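Low temperature requirement C protein (Listeria monocytogenes, PDB 1Y9I) is probably a lipid phosphatase of the phosphatidylglycerophosphatase A family, a helical protein that forms tetramers and binds calcium and magnesium at a two-metal site. Local coordinates at residues H54-G68 / E99-S111. Sequence-based numbering, arbitrary orientation.
Sequences HVLRKREVQNAVLTG and EILALSIVNVYGS. With CA (calcium ion), chain E.
Ala64 sits between two branched side chains of the facing helix: its CB lies 3.7 Å from Leu101 CD1 and equally far from Ile105 CG1. With chi1 at 177°, Leu101 extends its CG opposite its own backbone N and lays CD2 on the backbone of the facing helix, 3.5 Å from Ala64 O and 3.6 Å from Gly68 N. One turn along, Val61 CG2 meets Val108 CG2 at 3.8 Å and also touches Ile105 CG2, crossing both side chains at about a right angle. Segments 59-68 and 99-106, parts of helices 59-76 and 97-106, run antiparallel in this all-helical fold, their axes approaching to 8.9 Å at an angle of 158°. Toward the N-terminal end of helix 97-106, Glu99 binds the calcium ion through both carboxylate oxygens, with Tyr95 O and Asp98 OD1 as further ligands. Polar links between the helices run through water: one molecule donates to Glu60 O and Ser104 OG, another to Glu60 OE1 and Ser104 O. Glu60 runs CG past Val108 CG2 in the opposite direction, and the bend at chi2 (84°) turns its carboxylate aside, where it accepts from Ser111 N of the fourth subunit. At the start of helix 59-76, Lys58 at the N-cap drapes its aliphatic chain over Val108, Lys58 CG resting 3.6 Å from Val108 CG1, and brings CE to 3.5 Å from Tyr109 OH. Val55 CG2 approaches the same tyrosine ring obliquely, 3.7 Å from Tyr109 CE2.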
loop_
_atom_site.group_PDB
_atom_site.type_symbol
_atom_site.label_atom_id
_atom_site.label_comp_id
_atom_site.label_asym_id
_atom_site.label_seq_id
_atom_site.Cartn_x
_atom_site.Cartn_y
_atom_site.Cartn_z
ATOM N N HIS A 54 13.934 -17.656 -3.684
ATOM C CA HIS A 54 14.140 -16.727 -2.578
ATOM C C HIS A 54 12.848 -16.050 -2.137
ATOM O O HIS A 54 12.631 -15.832 -0.944
ATOM C CB HIS A 54 15.166 -15.656 -2.950
ATOM C CG HIS A 54 16.587 -16.090 -2.766
ATOM N ND1 HIS A 54 17.446 -16.291 -3.824
ATOM C CD2 HIS A 54 17.304 -16.344 -1.645
ATOM C CE1 HIS A 54 18.633 -16.648 -3.363
ATOM N NE2 HIS A 54 18.573 -16.688 -2.044
ATOM N N VAL A 55 11.994 -15.710 -3.096
ATOM C CA VAL A 55 10.725 -15.070 -2.774
ATOM C C VAL A 55 9.825 -16.034 -1.990
ATOM O O VAL A 55 9.215 -15.656 -0.984
ATOM C CB VAL A 55 9.999 -14.608 -4.066
ATOM C CG1 VAL A 55 8.599 -14.107 -3.740
ATOM C CG2 VAL A 55 10.800 -13.491 -4.735
ATOM N N LEU A 56 9.758 -17.282 -2.441
ATOM C CA LEU A 56 8.922 -18.275 -1.780
ATOM C C LEU A 56 9.379 -18.626 -0.363
ATOM O O LEU A 56 8.633 -19.251 0.388
ATOM C CB LEU A 56 8.826 -19.541 -2.636
ATOM C CG LEU A 56 8.081 -19.360 -3.966
ATOM C CD1 LEU A 56 8.100 -20.659 -4.750
ATOM C CD2 LEU A 56 6.646 -18.928 -3.697
ATOM N N ARG A 57 10.589 -18.217 0.009
ATOM C CA ARG A 57 11.087 -18.491 1.356
ATOM C C ARG A 57 10.607 -17.423 2.336
ATOM O O ARG A 57 10.804 -17.546 3.543
ATOM C CB ARG A 57 12.621 -18.535 1.378
ATOM C CG ARG A 57 13.234 -19.650 0.548
ATOM C CD ARG A 57 14.693 -19.871 0.919
ATOM N NE ARG A 57 15.338 -20.831 0.030
ATOM C CZ ARG A 57 15.944 -20.509 -1.108
ATOM N NH1 ARG A 57 16.001 -19.247 -1.503
ATOM N NH2 ARG A 57 16.487 -21.457 -1.855
ATOM N N LYS A 58 9.984 -16.373 1.810
ATOM C CA LYS A 58 9.484 -15.283 2.643
ATOM C C LYS A 58 8.163 -15.650 3.303
ATOM O O LYS A 58 7.210 -16.028 2.630
ATOM C CB LYS A 58 9.291 -14.016 1.803
ATOM C CG LYS A 58 10.576 -13.406 1.273
ATOM C CD LYS A 58 11.402 -12.798 2.390
ATOM C CE LYS A 58 12.611 -12.064 1.835
ATOM N NZ LYS A 58 13.356 -11.332 2.894
ATOM N N ARG A 59 8.112 -15.525 4.625
ATOM C CA ARG A 59 6.908 -15.836 5.378
ATOM C C ARG A 59 5.723 -15.006 4.871
ATOM O O ARG A 59 4.612 -15.514 4.743
ATOM C CB ARG A 59 7.139 -15.557 6.869
ATOM C CG ARG A 59 6.079 -16.149 7.785
ATOM C CD ARG A 59 6.313 -15.740 9.231
ATOM N NE ARG A 59 5.458 -16.482 10.154
ATOM C CZ ARG A 59 5.654 -17.752 10.499
ATOM N NH1 ARG A 59 6.683 -18.426 9.998
ATOM N NH2 ARG A 59 4.819 -18.352 11.338
ATOM N N GLU A 60 5.968 -13.731 4.583
ATOM C CA GLU A 60 4.921 -12.827 4.094
ATOM C C GLU A 60 4.280 -13.388 2.816
ATOM O O GLU A 60 3.060 -13.315 2.619
ATOM C CB GLU A 60 5.533 -11.449 3.811
ATOM C CG GLU A 60 4.554 -10.324 3.545
ATOM C CD GLU A 60 4.015 -9.684 4.815
ATOM O OE1 GLU A 60 3.522 -8.538 4.736
ATOM O OE2 GLU A 60 4.076 -10.324 5.887
ATOM N N VAL A 61 5.117 -13.939 1.945
ATOM C CA VAL A 61 4.649 -14.516 0.691
ATOM C C VAL A 61 3.872 -15.805 0.953
ATOM O O VAL A 61 2.820 -16.034 0.379
ATOM C CB VAL A 61 5.843 -14.811 -0.243
ATOM C CG1 VAL A 61 5.384 -15.587 -1.475
ATOM C CG2 VAL A 61 6.490 -13.495 -0.654
ATOM N N GLN A 62 4.389 -16.637 1.842
ATOM C CA GLN A 62 3.724 -17.895 2.149
ATOM C C GLN A 62 2.315 -17.680 2.696
ATOM O O GLN A 62 1.377 -18.391 2.318
ATOM C CB GLN A 62 4.581 -18.682 3.131
ATOM C CG GLN A 62 5.921 -19.086 2.537
ATOM C CD GLN A 62 6.950 -19.390 3.597
ATOM O OE1 GLN A 62 6.618 -19.524 4.769
ATOM N NE2 GLN A 62 8.214 -19.508 3.187
ATOM N N ASN A 63 2.162 -16.692 3.570
ATOM C CA ASN A 63 0.857 -16.391 4.147
ATOM C C ASN A 63 -0.146 -16.006 3.070
ATOM O O ASN A 63 -1.300 -16.430 3.108
ATOM C CB ASN A 63 0.969 -15.260 5.181
ATOM C CG ASN A 63 1.644 -15.713 6.468
ATOM O OD1 ASN A 63 1.510 -16.864 6.871
ATOM N ND2 ASN A 63 2.350 -14.799 7.130
ATOM N N ALA A 64 0.302 -15.201 2.108
ATOM C CA ALA A 64 -0.565 -14.758 1.024
ATOM C C ALA A 64 -0.913 -15.912 0.087
ATOM O O ALA A 64 -2.051 -16.023 -0.359
ATOM C CB ALA A 64 0.100 -13.624 0.244
ATOM N N VAL A 65 0.064 -16.766 -0.207
ATOM C CA VAL A 65 -0.171 -17.912 -1.084
ATOM C C VAL A 65 -1.264 -18.822 -0.502
ATOM O O VAL A 65 -2.201 -19.208 -1.200
ATOM C CB VAL A 65 1.125 -18.737 -1.298
ATOM C CG1 VAL A 65 0.794 -20.062 -1.982
ATOM C CG2 VAL A 65 2.123 -17.947 -2.154
ATOM N N LEU A 66 -1.149 -19.151 0.779
ATOM C CA LEU A 66 -2.132 -20.016 1.428
ATOM C C LEU A 66 -3.510 -19.388 1.506
ATOM O O LEU A 66 -4.516 -20.029 1.196
ATOM C CB LEU A 66 -1.678 -20.394 2.845
ATOM C CG LEU A 66 -0.894 -21.704 2.967
ATOM C CD1 LEU A 66 0.333 -21.645 2.087
ATOM C CD2 LEU A 66 -0.502 -21.947 4.420
ATOM N N THR A 67 -3.565 -18.127 1.916
ATOM C CA THR A 67 -4.849 -17.463 2.040
ATOM C C THR A 67 -5.562 -17.357 0.694
ATOM O O THR A 67 -6.740 -17.680 0.584
ATOM C CB THR A 67 -4.677 -16.062 2.674
ATOM O OG1 THR A 67 -3.982 -16.191 3.919
ATOM C CG2 THR A 67 -6.028 -15.415 2.931
ATOM N N GLY A 68 -4.838 -16.925 -0.333
ATOM C CA GLY A 68 -5.432 -16.779 -1.651
ATOM C C GLY A 68 -5.914 -18.074 -2.286
ATOM O O GLY A 68 -7.053 -18.150 -2.761
ATOM N N GLU A 99 -6.141 -8.560 -5.850
ATOM C CA GLU A 99 -5.022 -7.689 -6.217
ATOM C C GLU A 99 -4.352 -7.120 -4.955
ATOM O O GLU A 99 -3.146 -6.874 -4.933
ATOM C CB GLU A 99 -5.501 -6.530 -7.099
ATOM C CG GLU A 99 -5.860 -6.913 -8.544
ATOM C CD GLU A 99 -7.269 -7.489 -8.708
ATOM O OE1 GLU A 99 -7.998 -7.640 -7.708
ATOM O OE2 GLU A 99 -7.653 -7.794 -9.852
ATOM N N ILE A 100 -5.143 -6.909 -3.909
ATOM C CA ILE A 100 -4.627 -6.377 -2.648
ATOM C C ILE A 100 -3.705 -7.396 -1.981
ATOM O O ILE A 100 -2.597 -7.070 -1.551
ATOM C CB ILE A 100 -5.796 -6.041 -1.677
ATOM C CG1 ILE A 100 -6.491 -4.750 -2.122
ATOM C CG2 ILE A 100 -5.297 -5.934 -0.253
ATOM C CD1 ILE A 100 -5.633 -3.516 -2.008
ATOM N N LEU A 101 -4.174 -8.635 -1.893
ATOM C CA LEU A 101 -3.387 -9.692 -1.276
ATOM C C LEU A 101 -2.064 -9.888 -2.017
ATOM O O LEU A 101 -1.008 -10.014 -1.396
ATOM C CB LEU A 101 -4.186 -10.997 -1.281
ATOM C CG LEU A 101 -3.481 -12.235 -0.738
ATOM C CD1 LEU A 101 -3.156 -12.049 0.739
ATOM C CD2 LEU A 101 -4.381 -13.444 -0.951
ATOM N N ALA A 102 -2.126 -9.906 -3.345
ATOM C CA ALA A 102 -0.936 -10.097 -4.167
ATOM C C ALA A 102 0.066 -8.944 -4.053
ATOM O O ALA A 102 1.279 -9.146 -4.178
ATOM C CB ALA A 102 -1.338 -10.296 -5.616
ATOM N N LEU A 103 -0.424 -7.731 -3.816
ATOM C CA LEU A 103 0.498 -6.606 -3.693
ATOM C C LEU A 103 1.403 -6.814 -2.479
ATOM O O LEU A 103 2.530 -6.322 -2.450
ATOM C CB LEU A 103 -0.261 -5.285 -3.557
ATOM C CG LEU A 103 0.635 -4.042 -3.636
ATOM C CD1 LEU A 103 1.122 -3.878 -5.070
ATOM C CD2 LEU A 103 -0.131 -2.800 -3.194
ATOM N N SER A 104 0.917 -7.548 -1.481
ATOM C CA SER A 104 1.714 -7.802 -0.283
ATOM C C SER A 104 2.916 -8.686 -0.630
ATOM O O SER A 104 3.945 -8.655 0.051
ATOM C CB SER A 104 0.861 -8.470 0.805
ATOM O OG SER A 104 0.584 -9.826 0.496
ATOM N N ILE A 105 2.777 -9.478 -1.691
ATOM C CA ILE A 105 3.862 -10.342 -2.142
ATOM C C ILE A 105 4.873 -9.447 -2.849
ATOM O O ILE A 105 6.072 -9.534 -2.612
ATOM C CB ILE A 105 3.352 -11.414 -3.129
ATOM C CG1 ILE A 105 2.462 -12.415 -2.383
ATOM C CG2 ILE A 105 4.528 -12.119 -3.799
ATOM C CD1 ILE A 105 1.810 -13.456 -3.303
ATOM N N VAL A 106 4.376 -8.569 -3.710
ATOM C CA VAL A 106 5.259 -7.651 -4.427
ATOM C C VAL A 106 6.067 -6.795 -3.452
ATOM O O VAL A 106 7.280 -6.600 -3.619
ATOM C CB VAL A 106 4.452 -6.693 -5.326
ATOM C CG1 VAL A 106 5.393 -5.702 -6.012
ATOM C CG2 VAL A 106 3.670 -7.481 -6.358
ATOM N N ASN A 107 5.385 -6.276 -2.438
ATOM C CA ASN A 107 6.021 -5.408 -1.457
ATOM C C ASN A 107 7.223 -5.965 -0.722
ATOM O O ASN A 107 8.031 -5.195 -0.204
ATOM C CB ASN A 107 4.985 -4.924 -0.444
ATOM C CG ASN A 107 4.400 -3.588 -0.830
ATOM O OD1 ASN A 107 3.212 -3.326 -0.622
ATOM N ND2 ASN A 107 5.239 -2.724 -1.393
ATOM N N VAL A 108 7.350 -7.288 -0.667
ATOM C CA VAL A 108 8.487 -7.884 0.022
ATOM C C VAL A 108 9.802 -7.386 -0.570
ATOM O O VAL A 108 10.836 -7.386 0.104
ATOM C CB VAL A 108 8.440 -9.427 -0.037
ATOM C CG1 VAL A 108 9.626 -10.009 0.696
ATOM C CG2 VAL A 108 7.154 -9.925 0.602
ATOM N N TYR A 109 9.772 -6.970 -1.833
ATOM C CA TYR A 109 10.974 -6.436 -2.458
ATOM C C TYR A 109 10.817 -4.990 -2.924
ATOM O O TYR A 109 11.557 -4.516 -3.784
ATOM C CB TYR A 109 11.443 -7.352 -3.597
ATOM C CG TYR A 109 12.167 -8.572 -3.068
ATOM C CD1 TYR A 109 13.428 -8.451 -2.480
ATOM C CD2 TYR A 109 11.569 -9.833 -3.086
ATOM C CE1 TYR A 109 14.073 -9.549 -1.918
ATOM C CE2 TYR A 109 12.208 -10.941 -2.524
ATOM C CZ TYR A 109 13.458 -10.787 -1.941
ATOM O OH TYR A 109 14.092 -11.866 -1.366
ATOM N N GLY A 110 9.838 -4.293 -2.353
ATOM C CA GLY A 110 9.657 -2.886 -2.670
ATOM C C GLY A 110 8.809 -2.451 -3.847
ATOM O O GLY A 110 8.384 -3.254 -4.686
ATOM N N SER A 111 8.587 -1.143 -3.900
ATOM C CA SER A 111 7.774 -0.511 -4.927
ATOM C C SER A 111 8.276 -0.653 -6.357
ATOM O O SER A 111 7.500 -0.488 -7.297
ATOM C CB SER A 111 7.613 0.971 -4.601
ATOM O OG SER A 111 8.885 1.584 -4.479
HETATM CA CA CA E . -9.764 -8.859 -8.986
HETATM O O HOH W 1 1.054 -11.376 3.028
HETATM O O HOH W 2 4.415 -7.357 2.489
HETATM O O HOH W 3 -9.247 -9.937 -11.199
HETATM O O HOH W 4 -10.527 -7.110 -10.560
HETATM O O HOH W 5 -11.620 -10.338 -9.302
#